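Local coordinates for protein Myo-inositol dehydrogenase (Corynebacterium glutamicum, PDB 3EUW) that probably oxidises myo-inositol with NAD+ as an inositol 2-dehydrogenase of the Gfo/Idh/MocA family, working as a tetramer, at residues V190-T195 / V330-A335; R256-R261 / Q270-F275; T4-L9 / R63-G68; A159-I164 / I204-D209. All blocks are in the same frame, centred on the assembly; numbering follows the deposited sequence.

Interaction 1 of 4, residues V190-T195 / V330-A335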
loop_
_atom_site.group_PDB
_atom_site.type_symbol
_atom_site.label_atom_id
_atom_site.label_comp_id
_atom_site.label_asym_id
_atom_site.label_seq_id
_atom_site.Cartn_x
_atom_site.Cartn_y
_atom_site.Cartn_z
ATOM N N VAL A 190 22.840 -19.756 -18.602
ATOM C CA VAL A 190 24.034 -20.566 -18.741
ATOM C C VAL A 190 24.313 -21.488 -17.557
ATOM O O VAL A 190 24.817 -22.592 -17.751
ATOM C CB VAL A 190 25.281 -19.685 -19.015
ATOM C CG1 VAL A 190 25.114 -18.957 -20.329
ATOM C CG2 VAL A 190 25.485 -18.683 -17.898
ATOM N N GLU A 191 23.979 -21.049 -16.344
ATOM C CA GLU A 191 24.212 -21.864 -15.148
ATOM C C GLU A 191 22.975 -22.005 -14.269
ATOM O O GLU A 191 22.114 -21.120 -14.235
ATOM C CB GLU A 191 25.359 -21.287 -14.309
ATOM C CG GLU A 191 26.679 -21.124 -15.067
ATOM C CD GLU A 191 27.851 -20.782 -14.159
ATOM O OE1 GLU A 191 27.646 -20.088 -13.141
ATOM O OE2 GLU A 191 28.987 -21.199 -14.472
ATOM N N VAL A 192 22.911 -23.116 -13.545
ATOM C CA VAL A 192 21.789 -23.390 -12.674
ATOM C C VAL A 192 22.215 -23.868 -11.292
ATOM O O VAL A 192 23.005 -24.798 -11.161
ATOM C CB VAL A 192 20.872 -24.453 -13.298
ATOM C CG1 VAL A 192 19.779 -24.846 -12.326
ATOM C CG2 VAL A 192 20.261 -23.907 -14.583
ATOM N N THR A 193 21.684 -23.214 -10.265
ATOM C CA THR A 193 21.984 -23.579 -8.885
ATOM C C THR A 193 20.663 -23.751 -8.143
ATOM O O THR A 193 19.778 -22.907 -8.248
ATOM C CB THR A 193 22.824 -22.496 -8.197
ATOM O OG1 THR A 193 23.948 -22.185 -9.023
ATOM C CG2 THR A 193 23.342 -22.984 -6.859
ATOM N N ALA A 194 20.520 -24.842 -7.401
ATOM C CA ALA A 194 19.277 -25.079 -6.678
ATOM C C ALA A 194 19.511 -25.724 -5.328
ATOM O O ALA A 194 20.413 -26.542 -5.168
ATOM C CB ALA A 194 18.331 -25.958 -7.519
ATOM N N THR A 195 18.665 -25.361 -4.368
ATOM C CA THR A 195 18.742 -25.880 -3.013
ATOM C C THR A 195 17.349 -26.350 -2.582
ATOM O O THR A 195 16.383 -25.591 -2.658
ATOM C CB THR A 195 19.216 -24.781 -2.055
ATOM O OG1 THR A 195 20.431 -24.217 -2.554
ATOM C CG2 THR A 195 19.453 -25.344 -0.667
ATOM N N VAL A 330 25.289 -26.104 -11.892
ATOM C CA VAL A 330 25.276 -26.904 -13.112
ATOM C C VAL A 330 25.397 -26.017 -14.354
ATOM O O VAL A 330 24.619 -25.085 -14.537
ATOM C CB VAL A 330 23.960 -27.745 -13.220
ATOM C CG1 VAL A 330 23.873 -28.437 -14.584
ATOM C CG2 VAL A 330 23.910 -28.787 -12.117
ATOM N N THR A 331 26.382 -26.309 -15.197
ATOM C CA THR A 331 26.591 -25.559 -16.437
ATOM C C THR A 331 25.803 -26.248 -17.550
ATOM O O THR A 331 26.061 -27.399 -17.891
ATOM C CB THR A 331 28.085 -25.520 -16.825
ATOM O OG1 THR A 331 28.817 -24.789 -15.835
ATOM C CG2 THR A 331 28.266 -24.843 -18.174
ATOM N N LEU A 332 24.833 -25.536 -18.104
ATOM C CA LEU A 332 23.980 -26.070 -19.156
ATOM C C LEU A 332 24.697 -26.487 -20.434
ATOM O O LEU A 332 24.403 -27.539 -20.998
ATOM C CB LEU A 332 22.897 -25.052 -19.491
ATOM C CG LEU A 332 21.937 -24.780 -18.336
ATOM C CD1 LEU A 332 21.029 -23.618 -18.680
ATOM C CD2 LEU A 332 21.130 -26.035 -18.059
ATOM N N ASN A 333 25.633 -25.666 -20.896
ATOM C CA ASN A 333 26.364 -25.983 -22.118
ATOM C C ASN A 333 27.878 -25.980 -21.894
ATOM O O ASN A 333 28.511 -24.921 -21.878
ATOM C CB ASN A 333 25.998 -24.989 -23.225
ATOM C CG ASN A 333 24.516 -25.006 -23.557
ATOM O OD1 ASN A 333 23.955 -26.049 -23.902
ATOM N ND2 ASN A 333 23.873 -23.847 -23.456
ATOM N N PRO A 334 28.472 -27.174 -21.719
ATOM C CA PRO A 334 29.908 -27.394 -21.491
ATOM C C PRO A 334 30.834 -26.708 -22.505
ATOM O O PRO A 334 30.370 -26.075 -23.459
ATOM C CB PRO A 334 30.029 -28.916 -21.536
ATOM C CG PRO A 334 28.711 -29.360 -20.955
ATOM C CD PRO A 334 27.736 -28.454 -21.668
ATOM N N ALA A 335 32.143 -26.847 -22.291
ATOM C CA ALA A 335 33.147 -26.247 -23.172
ATOM C C ALA A 335 33.777 -27.273 -24.119
ATOM O O ALA A 335 33.644 -27.098 -25.352
ATOM C CB ALA A 335 34.234 -25.571 -22.337
#
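Val330 N donates to Val192 O at 2.7 Å, the shortest polar bond between these segments. Val192 N returns a hydrogen bond to Val330 O at 2.8 Å, which makes the two residues an antiparallel hydrogen-bonded pair. The next pair, Glu191 with Thr331, is non-hydrogen-bonded, and there the CA of Glu191 comes within 3.3 Å of Val330 O in a CA-H...O contact. A third bond, from Leu332 N to Val190 O (3.0 Å), carries the pairing just beyond strand 330-331.

The two faces differ in character. On one, Val192 CG2 meets both methyls of Leu332, CD1 and CD2, at 4.2 Å each; CG2 lies beside the backbone N because CG1 takes the position anti to it (chi1 174°). Leu332 also brings its CB to 3.6 Å from Val190 O. Helix 307-326 covers this side, touching Val192, Val330 and Leu332. On the other face Glu191 and Thr331 run side by side in the same direction, with OE2 of the glutamate 3.8 Å from OG1 of the threonine. The carboxylate has its stronger partner in Arg218, which it meets through OE1 in a salt bridge. Val190 and Glu191 both stand opposite Arg218 on strand 212-219, a classic beta bulge.

Strand 330-331 thus edges the mixed sheet of the C-terminal domain within this chain. Its hold on strand 189-197 rests mainly on main-chain bonds, with aliphatic packing toward the helix and polar groups on the other face.

Interaction 2 of 4, residues R256-R261 / Q270-F275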
loop_
_atom_site.group_PDB
_atom_site.type_symbol
_atom_site.label_atom_id
_atom_site.label_comp_id
_atom_site.label_asym_id
_atom_site.label_seq_id
_atom_site.Cartn_x
_atom_site.Cartn_y
_atom_site.Cartn_z
ATOM N N ARG A 256 -6.132 -9.631 -4.890
ATOM C CA ARG A 256 -7.178 -9.960 -3.933
ATOM C C ARG A 256 -8.537 -9.824 -4.615
ATOM O O ARG A 256 -8.653 -9.153 -5.640
ATOM C CB ARG A 256 -7.081 -9.002 -2.734
ATOM C CG ARG A 256 -5.795 -9.165 -1.934
ATOM C CD ARG A 256 -5.503 -7.978 -1.030
ATOM N NE ARG A 256 -4.777 -6.929 -1.747
ATOM C CZ ARG A 256 -5.244 -5.704 -1.982
ATOM N NH1 ARG A 256 -6.450 -5.347 -1.557
ATOM N NH2 ARG A 256 -4.499 -4.830 -2.651
ATOM N N PRO A 257 -9.586 -10.461 -4.059
ATOM C CA PRO A 257 -10.922 -10.373 -4.667
ATOM C C PRO A 257 -11.606 -9.001 -4.561
ATOM O O PRO A 257 -12.485 -8.690 -5.360
ATOM C CB PRO A 257 -11.708 -11.481 -3.952
ATOM C CG PRO A 257 -11.082 -11.524 -2.591
ATOM C CD PRO A 257 -9.594 -11.362 -2.887
ATOM N N THR A 258 -11.205 -8.189 -3.582
ATOM C CA THR A 258 -11.782 -6.853 -3.396
ATOM C C THR A 258 -10.671 -5.909 -2.952
ATOM O O THR A 258 -9.604 -6.360 -2.535
ATOM C CB THR A 258 -12.879 -6.821 -2.287
ATOM O OG1 THR A 258 -12.255 -6.878 -0.995
ATOM C CG2 THR A 258 -13.847 -7.992 -2.422
ATOM N N THR A 259 -10.922 -4.606 -3.031
ATOM C CA THR A 259 -9.934 -3.614 -2.610
ATOM C C THR A 259 -10.208 -3.180 -1.166
ATOM O O THR A 259 -9.735 -2.134 -0.727
ATOM C CB THR A 259 -9.988 -2.347 -3.489
ATOM O OG1 THR A 259 -11.300 -1.775 -3.410
ATOM C CG2 THR A 259 -9.653 -2.670 -4.936
ATOM N N VAL A 260 -10.970 -3.985 -0.432
ATOM C CA VAL A 260 -11.319 -3.652 0.944
ATOM C C VAL A 260 -10.195 -3.764 1.969
ATOM O O VAL A 260 -9.419 -4.715 1.971
ATOM C CB VAL A 260 -12.502 -4.518 1.450
ATOM C CG1 VAL A 260 -12.896 -4.097 2.867
ATOM C CG2 VAL A 260 -13.684 -4.377 0.516
ATOM N N ARG A 261 -10.122 -2.769 2.846
ATOM C CA ARG A 261 -9.130 -2.749 3.914
ATOM C C ARG A 261 -9.812 -2.401 5.227
ATOM O O ARG A 261 -10.636 -1.489 5.285
ATOM C CB ARG A 261 -8.036 -1.730 3.617
ATOM C CG ARG A 261 -7.062 -2.189 2.550
ATOM C CD ARG A 261 -6.110 -1.075 2.166
ATOM N NE ARG A 261 -5.203 -1.493 1.107
ATOM C CZ ARG A 261 -4.154 -2.282 1.297
ATOM N NH1 ARG A 261 -3.878 -2.735 2.515
ATOM N NH2 ARG A 261 -3.386 -2.619 0.268
ATOM N N GLN A 270 -5.717 -3.948 6.842
ATOM C CA GLN A 270 -6.061 -5.361 6.685
ATOM C C GLN A 270 -6.781 -5.601 5.361
ATOM O O GLN A 270 -7.881 -5.108 5.148
ATOM C CB GLN A 270 -6.945 -5.825 7.835
ATOM C CG GLN A 270 -6.297 -5.703 9.204
ATOM C CD GLN A 270 -7.124 -6.378 10.274
ATOM O OE1 GLN A 270 -7.353 -7.581 10.218
ATOM N NE2 GLN A 270 -7.588 -5.607 11.250
ATOM N N ALA A 271 -6.152 -6.357 4.470
ATOM C CA ALA A 271 -6.745 -6.651 3.171
ATOM C C ALA A 271 -7.180 -8.110 3.134
ATOM O O ALA A 271 -6.828 -8.880 4.030
ATOM C CB ALA A 271 -5.737 -6.359 2.061
ATOM N N ASP A 272 -7.954 -8.489 2.117
ATOM C CA ASP A 272 -8.400 -9.875 2.004
ATOM C C ASP A 272 -7.217 -10.799 1.757
ATOM O O ASP A 272 -6.150 -10.367 1.299
ATOM C CB ASP A 272 -9.344 -10.113 0.809
ATOM C CG ASP A 272 -10.464 -9.095 0.690
ATOM O OD1 ASP A 272 -11.050 -8.688 1.714
ATOM O OD2 ASP A 272 -10.774 -8.731 -0.464
ATOM N N PRO A 273 -7.387 -12.090 2.080
ATOM C CA PRO A 273 -6.303 -13.035 1.831
ATOM C C PRO A 273 -6.267 -12.978 0.296
ATOM O O PRO A 273 -7.281 -12.649 -0.333
ATOM C CB PRO A 273 -6.881 -14.358 2.337
ATOM C CG PRO A 273 -7.761 -13.925 3.468
ATOM C CD PRO A 273 -8.450 -12.706 2.891
ATOM N N ILE A 274 -5.136 -13.281 -0.317
ATOM C CA ILE A 274 -5.078 -13.205 -1.769
ATOM C C ILE A 274 -5.744 -14.419 -2.409
ATOM O O ILE A 274 -6.057 -15.383 -1.718
ATOM C CB ILE A 274 -3.631 -13.088 -2.235
ATOM C CG1 ILE A 274 -2.861 -14.378 -1.912
ATOM C CG2 ILE A 274 -2.990 -11.889 -1.539
ATOM C CD1 ILE A 274 -1.406 -14.380 -2.427
ATOM N N PHE A 275 -5.970 -14.379 -3.719
ATOM C CA PHE A 275 -6.600 -15.514 -4.389
ATOM C C PHE A 275 -5.926 -16.833 -4.020
ATOM O O PHE A 275 -4.693 -16.934 -3.974
ATOM C CB PHE A 275 -6.602 -15.327 -5.903
ATOM C CG PHE A 275 -7.706 -14.446 -6.397
ATOM C CD1 PHE A 275 -9.019 -14.667 -5.988
ATOM C CD2 PHE A 275 -7.442 -13.397 -7.274
ATOM C CE1 PHE A 275 -10.052 -13.857 -6.446
ATOM C CE2 PHE A 275 -8.466 -12.584 -7.739
ATOM C CZ PHE A 275 -9.773 -12.812 -7.325
HETATM O O HOH W 1 -8.583 -6.359 0.090
HETATM O O HOH W 2 -13.445 -7.881 1.297
HETATM O O HOH W 3 -10.419 -7.057 3.680
#
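Asp272 and Thr258 supply the direct polar link between these segments. Thr258 OG1 lies 2.4 Å from Asp272 OD2, a hydrogen bond modelled so short that its exact length is doubtful; Thr258 N adds a weak one to the same oxygen. The hydroxyl also accepts from Val260 N at 3.2 Å, closing an ST turn.

Water does much of the remaining bonding. Water 1 has four partners: it accepts from Arg256 NH1 (2.9 Å) and Asp272 N, and donates to the carbonyl oxygens of Thr258 and Val260. Two further waters donate to Asp272 OD1, one also to Thr258 OG1 and the other to Val260 O.

Van der Waals contacts flank this network. Arg256 CD presses on Ala271 CB at 3.5 Å, and the chain's bend at chi3 (-86°) turns its guanidinium so that water 1 lies at its edge, in plane. Pro257 CB touches Phe275 CE1 at 3.8 Å, while Pro257 N sits over one face of that ring, toward the rim.

Arg261 forms salt bridges to Asp253 of the third subunit through NE and Glu269 of the fourth through NH2. Within the hairpin base, Asp272 and water 1 satisfy backbone groups that the segments do not pair directly.

Interaction 3 of 4, residues T4-L9 / R63-G68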
loop_
_atom_site.group_PDB
_atom_site.type_symbol
_atom_site.label_atom_id
_atom_site.label_comp_id
_atom_site.label_asym_id
_atom_site.label_seq_id
_atom_site.Cartn_x
_atom_site.Cartn_y
_atom_site.Cartn_z
ATOM N N THR A 4 -15.417 -18.164 -37.892
ATOM C CA THR A 4 -15.249 -18.770 -36.573
ATOM C C THR A 4 -14.405 -20.040 -36.640
ATOM O O THR A 4 -14.680 -20.927 -37.436
ATOM C CB THR A 4 -16.619 -19.099 -35.946
ATOM O OG1 THR A 4 -16.427 -19.740 -34.678
ATOM C CG2 THR A 4 -17.412 -20.014 -36.855
ATOM N N LEU A 5 -13.372 -20.114 -35.803
ATOM C CA LEU A 5 -12.479 -21.273 -35.774
ATOM C C LEU A 5 -13.018 -22.405 -34.899
ATOM O O LEU A 5 -13.525 -22.171 -33.805
ATOM C CB LEU A 5 -11.093 -20.852 -35.290
ATOM C CG LEU A 5 -10.338 -19.869 -36.195
ATOM C CD1 LEU A 5 -9.023 -19.435 -35.526
ATOM C CD2 LEU A 5 -10.064 -20.528 -37.545
ATOM N N ARG A 6 -12.896 -23.634 -35.399
ATOM C CA ARG A 6 -13.377 -24.825 -34.701
ATOM C C ARG A 6 -12.313 -25.435 -33.798
ATOM O O ARG A 6 -11.228 -25.794 -34.255
ATOM C CB ARG A 6 -13.827 -25.877 -35.716
ATOM C CG ARG A 6 -14.904 -25.423 -36.684
ATOM C CD ARG A 6 -16.219 -25.311 -35.983
ATOM N NE ARG A 6 -17.331 -25.746 -36.824
ATOM C CZ ARG A 6 -17.936 -24.990 -37.734
ATOM N NH1 ARG A 6 -17.543 -23.736 -37.940
ATOM N NH2 ARG A 6 -18.948 -25.494 -38.431
ATOM N N ILE A 7 -12.646 -25.592 -32.523
ATOM C CA ILE A 7 -11.699 -26.133 -31.556
ATOM C C ILE A 7 -12.101 -27.452 -30.907
ATOM O O ILE A 7 -13.247 -27.635 -30.501
ATOM C CB ILE A 7 -11.457 -25.126 -30.403
ATOM C CG1 ILE A 7 -11.087 -23.750 -30.963
ATOM C CG2 ILE A 7 -10.371 -25.654 -29.473
ATOM C CD1 ILE A 7 -9.822 -23.741 -31.787
ATOM N N ALA A 8 -11.144 -28.366 -30.800
ATOM C CA ALA A 8 -11.381 -29.643 -30.137
ATOM C C ALA A 8 -10.653 -29.574 -28.785
ATOM O O ALA A 8 -9.491 -29.169 -28.725
ATOM C CB ALA A 8 -10.832 -30.778 -30.973
ATOM N N LEU A 9 -11.335 -29.964 -27.711
ATOM C CA LEU A 9 -10.758 -29.927 -26.371
ATOM C C LEU A 9 -10.545 -31.303 -25.745
ATOM O O LEU A 9 -11.446 -32.147 -25.767
ATOM C CB LEU A 9 -11.650 -29.098 -25.443
ATOM C CG LEU A 9 -11.332 -29.168 -23.940
ATOM C CD1 LEU A 9 -9.990 -28.490 -23.674
ATOM C CD2 LEU A 9 -12.448 -28.499 -23.131
ATOM N N ARG A 63 -12.951 -36.392 -37.171
ATOM C CA ARG A 63 -13.534 -35.190 -37.775
ATOM C C ARG A 63 -12.553 -34.604 -38.777
ATOM O O ARG A 63 -11.365 -34.935 -38.754
ATOM C CB ARG A 63 -13.848 -34.125 -36.710
ATOM C CG ARG A 63 -14.778 -34.578 -35.588
ATOM C CD ARG A 63 -14.989 -33.462 -34.557
ATOM N NE ARG A 63 -15.691 -32.308 -35.114
ATOM C CZ ARG A 63 -17.002 -32.110 -35.030
ATOM N NH1 ARG A 63 -17.766 -32.993 -34.401
ATOM N NH2 ARG A 63 -17.557 -31.039 -35.582
ATOM N N ASP A 64 -13.046 -33.728 -39.650
ATOM C CA ASP A 64 -12.187 -33.096 -40.648
ATOM C C ASP A 64 -12.343 -31.581 -40.630
ATOM O O ASP A 64 -11.928 -30.898 -41.562
ATOM C CB ASP A 64 -12.493 -33.653 -42.055
ATOM C CG ASP A 64 -13.881 -33.271 -42.570
ATOM O OD1 ASP A 64 -14.739 -32.815 -41.787
ATOM O OD2 ASP A 64 -14.117 -33.446 -43.781
ATOM N N ASP A 65 -12.925 -31.066 -39.551
ATOM C CA ASP A 65 -13.159 -29.629 -39.396
ATOM C C ASP A 65 -12.389 -28.987 -38.239
ATOM O O ASP A 65 -12.596 -27.815 -37.944
ATOM C CB ASP A 65 -14.647 -29.383 -39.167
ATOM C CG ASP A 65 -15.132 -29.982 -37.856
ATOM O OD1 ASP A 65 -14.527 -30.964 -37.399
ATOM O OD2 ASP A 65 -16.121 -29.487 -37.288
ATOM N N ILE A 66 -11.519 -29.740 -37.577
ATOM C CA ILE A 66 -10.767 -29.200 -36.445
ATOM C C ILE A 66 -9.680 -28.207 -36.838
ATOM O O ILE A 66 -8.685 -28.583 -37.455
ATOM C CB ILE A 66 -10.097 -30.320 -35.623
ATOM C CG1 ILE A 66 -11.103 -31.431 -35.339
ATOM C CG2 ILE A 66 -9.580 -29.755 -34.304
ATOM C CD1 ILE A 66 -12.364 -30.957 -34.654
ATOM N N ASP A 67 -9.869 -26.944 -36.455
ATOM C CA ASP A 67 -8.898 -25.884 -36.750
ATOM C C ASP A 67 -7.805 -25.819 -35.684
ATOM O O ASP A 67 -6.690 -25.375 -35.946
ATOM C CB ASP A 67 -9.582 -24.518 -36.795
ATOM C CG ASP A 67 -10.405 -24.317 -38.039
ATOM O OD1 ASP A 67 -9.854 -24.437 -39.149
ATOM O OD2 ASP A 67 -11.606 -24.027 -37.899
ATOM N N GLY A 68 -8.144 -26.247 -34.476
ATOM C CA GLY A 68 -7.177 -26.201 -33.399
ATOM C C GLY A 68 -7.544 -27.071 -32.219
ATOM O O GLY A 68 -8.718 -27.327 -31.952
#
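Strand 5-10 and the start of strand 68-71 run parallel where Ile7 pairs with Gly68, their CA atoms 4.9 Å apart, next to each other in the six-stranded sheet of the NAD-binding Rossmann fold. Ala8 N donates to Gly68 O at 2.9 Å. Two residues earlier, Arg6 O takes two donors, Asp67 N at 2.8 Å and Gly68 N at 3.1 Å, so a single carbonyl grips the turn leading into the second strand.

Asp67 also folds its side chain back onto strand 5-10. Its OD2 receives Arg6 N through the anti lone pair, while the Leu5 side chain crosses that of Asp67 at about a right angle, its CD2 3.8 Å from Asp67 CG. Earlier in the loop, Arg6 CB rests 3.2 Å from Asp65 O. The Arg6 guanidinium reaches Asp65 only by a long salt bridge, its plane 81° from that of the carboxylate. Asp65 is held more firmly by Arg63, which takes both oxygens side-on with NE and NH2; Arg63 NH1 in turn pairs with Glu52.

Ile7, whose other neighbours include Ile23 of helix 14-25, brings CG2 into van der Waals contact with the Gly68 carbonyl, 3.4 Å from its O, the methyl standing anti to the backbone N. Beyond it, in an apolar contact, Ala8 CB packs against Ile66 CG2 at 3.7 Å.

Interaction 4 of 4, residues A159-I164 / I204-D209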
loop_
_atom_site.group_PDB
_atom_site.type_symbol
_atom_site.label_atom_id
_atom_site.label_comp_id
_atom_site.label_asym_id
_atom_site.label_seq_id
_atom_site.Cartn_x
_atom_site.Cartn_y
_atom_site.Cartn_z
ATOM N N ALA A 159 -0.593 -30.768 -3.372
ATOM C CA ALA A 159 -1.652 -31.391 -4.157
ATOM C C ALA A 159 -1.978 -32.740 -3.497
ATOM O O ALA A 159 -1.340 -33.128 -2.513
ATOM C CB ALA A 159 -1.176 -31.598 -5.593
ATOM N N PRO A 160 -2.985 -33.460 -4.015
ATOM C CA PRO A 160 -3.321 -34.755 -3.411
ATOM C C PRO A 160 -2.195 -35.760 -3.633
ATOM O O PRO A 160 -1.448 -35.661 -4.604
ATOM C CB PRO A 160 -4.608 -35.148 -4.132
ATOM C CG PRO A 160 -5.222 -33.822 -4.463
ATOM C CD PRO A 160 -4.034 -33.034 -4.957
ATOM N N LYS A 161 -2.075 -36.729 -2.736
ATOM C CA LYS A 161 -1.021 -37.732 -2.837
ATOM C C LYS A 161 -0.833 -38.330 -4.237
ATOM O O LYS A 161 0.276 -38.306 -4.775
ATOM C CB LYS A 161 -1.265 -38.842 -1.809
ATOM C CG LYS A 161 -0.215 -39.949 -1.816
ATOM C CD LYS A 161 -0.360 -40.894 -0.628
ATOM C CE LYS A 161 -0.031 -40.182 0.682
ATOM N NZ LYS A 161 0.091 -41.125 1.837
ATOM N N ASP A 162 -1.900 -38.858 -4.834
ATOM C CA ASP A 162 -1.791 -39.460 -6.164
ATOM C C ASP A 162 -1.183 -38.512 -7.200
ATOM O O ASP A 162 -0.506 -38.953 -8.130
ATOM C CB ASP A 162 -3.160 -39.942 -6.658
ATOM C CG ASP A 162 -3.816 -40.926 -5.700
ATOM O OD1 ASP A 162 -3.088 -41.729 -5.069
ATOM O OD2 ASP A 162 -5.062 -40.904 -5.586
ATOM N N TYR A 163 -1.428 -37.213 -7.050
ATOM C CA TYR A 163 -0.874 -36.243 -7.985
ATOM C C TYR A 163 0.617 -36.088 -7.705
ATOM O O TYR A 163 1.434 -36.104 -8.616
ATOM C CB TYR A 163 -1.562 -34.883 -7.852
ATOM C CG TYR A 163 -1.078 -33.887 -8.881
ATOM C CD1 TYR A 163 -1.620 -33.863 -10.170
ATOM C CD2 TYR A 163 -0.033 -33.008 -8.591
ATOM C CE1 TYR A 163 -1.131 -32.989 -11.139
ATOM C CE2 TYR A 163 0.465 -32.136 -9.548
ATOM C CZ TYR A 163 -0.087 -32.129 -10.818
ATOM O OH TYR A 163 0.406 -31.259 -11.760
ATOM N N ILE A 164 0.965 -35.945 -6.434
ATOM C CA ILE A 164 2.359 -35.806 -6.043
ATOM C C ILE A 164 3.163 -36.993 -6.564
ATOM O O ILE A 164 4.245 -36.822 -7.121
ATOM C CB ILE A 164 2.506 -35.746 -4.508
ATOM C CG1 ILE A 164 1.755 -34.532 -3.964
ATOM C CG2 ILE A 164 3.977 -35.665 -4.124
ATOM C CD1 ILE A 164 1.738 -34.446 -2.448
ATOM N N ILE A 204 5.261 -35.140 1.213
ATOM C CA ILE A 204 6.231 -34.793 0.173
ATOM C C ILE A 204 7.569 -35.490 0.451
ATOM O O ILE A 204 8.236 -35.955 -0.469
ATOM C CB ILE A 204 6.422 -33.249 0.083
ATOM C CG1 ILE A 204 5.148 -32.621 -0.500
ATOM C CG2 ILE A 204 7.655 -32.890 -0.768
ATOM C CD1 ILE A 204 5.157 -31.110 -0.486
ATOM N N ALA A 205 7.944 -35.571 1.719
ATOM C CA ALA A 205 9.178 -36.239 2.116
ATOM C C ALA A 205 9.072 -37.744 1.792
ATOM O O ALA A 205 10.058 -38.405 1.465
ATOM C CB ALA A 205 9.423 -36.028 3.619
ATOM N N GLU A 206 7.860 -38.274 1.888
ATOM C CA GLU A 206 7.609 -39.681 1.600
ATOM C C GLU A 206 7.954 -40.036 0.145
ATOM O O GLU A 206 8.374 -41.154 -0.154
ATOM C CB GLU A 206 6.133 -39.992 1.897
ATOM C CG GLU A 206 5.568 -41.231 1.204
ATOM C CD GLU A 206 4.089 -41.479 1.522
ATOM O OE1 GLU A 206 3.291 -40.519 1.483
ATOM O OE2 GLU A 206 3.721 -42.644 1.794
ATOM N N PHE A 207 7.775 -39.075 -0.755
ATOM C CA PHE A 207 8.054 -39.282 -2.169
ATOM C C PHE A 207 9.441 -38.806 -2.597
ATOM O O PHE A 207 9.706 -38.668 -3.790
ATOM C CB PHE A 207 7.007 -38.561 -3.015
ATOM C CG PHE A 207 5.667 -39.221 -3.006
ATOM C CD1 PHE A 207 5.487 -40.469 -3.603
ATOM C CD2 PHE A 207 4.584 -38.608 -2.393
ATOM C CE1 PHE A 207 4.243 -41.093 -3.587
ATOM C CE2 PHE A 207 3.336 -39.225 -2.372
ATOM C CZ PHE A 207 3.163 -40.466 -2.967
ATOM N N ASN A 208 10.325 -38.559 -1.635
ATOM C CA ASN A 208 11.666 -38.084 -1.971
ATOM C C ASN A 208 11.590 -36.852 -2.868
ATOM O O ASN A 208 12.148 -36.809 -3.967
ATOM C CB ASN A 208 12.462 -39.187 -2.664
ATOM C CG ASN A 208 12.748 -40.346 -1.746
ATOM O OD1 ASN A 208 12.113 -41.395 -1.831
ATOM N ND2 ASN A 208 13.698 -40.157 -0.839
ATOM N N ASP A 209 10.883 -35.851 -2.371
ATOM C CA ASP A 209 10.688 -34.598 -3.074
ATOM C C ASP A 209 10.891 -33.503 -2.009
ATOM O O ASP A 209 11.012 -33.807 -0.818
ATOM C CB ASP A 209 9.269 -34.583 -3.657
ATOM C CG ASP A 209 9.014 -33.409 -4.582
ATOM O OD1 ASP A 209 9.971 -32.705 -4.962
ATOM O OD2 ASP A 209 7.838 -33.202 -4.937
#
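Ile164 and Lys161 close on the Phe207 ring from one helical turn. Ile164 CG2 comes to 3.5 Å from Phe207 CD2, approaching obliquely, while Lys161 CG meets the ring at its edge, in plane, 3.6 Å from CZ. Further in, Ile164 CD1 reaches Ile204 CG1 at 4.3 Å. At the outer end of the contact Lys161 NZ forms a salt bridge with Glu206 OE1, its hydrogen bond weak at 3.3 Å. The lysine starts out extended, CG anti to the backbone N (chi1 -180°), then bends at chi3 to bring NZ to the Glu206 carboxylate, the two side chains crossing at about a right angle.

Backbone turns set these groups in place. Pro160 is the N-cap of helix 161-166, and its carbonyl O accepts from Ile164 N at 3.0 Å. In the partner segment, Ile204 O takes Phe207 N and Asp209 N from opposite faces of its carbonyl plane. Asp209 OD1 then accepts from Ile170 N, tying the end of the turn to helix 169-185.

Asn208, with positive phi, is the C-prime residue of a Schellman motif that ends helix 202-206. Two short surface helices of the C-terminal domain thus pack through an aromatic side chain at a helix terminus, bordered by an ion pair.

How the interactions relate
From the N terminus, interaction 3 closes first, joining strand 5-10 to the start of strand 68-71 inside the Rossmann sheet, before any segment of the other three begins. Interaction 4 opens next at 159-164. Before it closes at 204-209, the chain passes through 190-195, so interactions 4 and 1 cross: strand 189-197 is followed, after a short connection, by helix 202-206. Interaction 1 then stays open until the C terminus returns at 330-335, and interaction 2, a hairpin arm reaching other subunits, nests inside that long loop. None of the four touch; interactions 1 and 3 lie on opposite sides of the chain's centre, about 42 Å apart between centres.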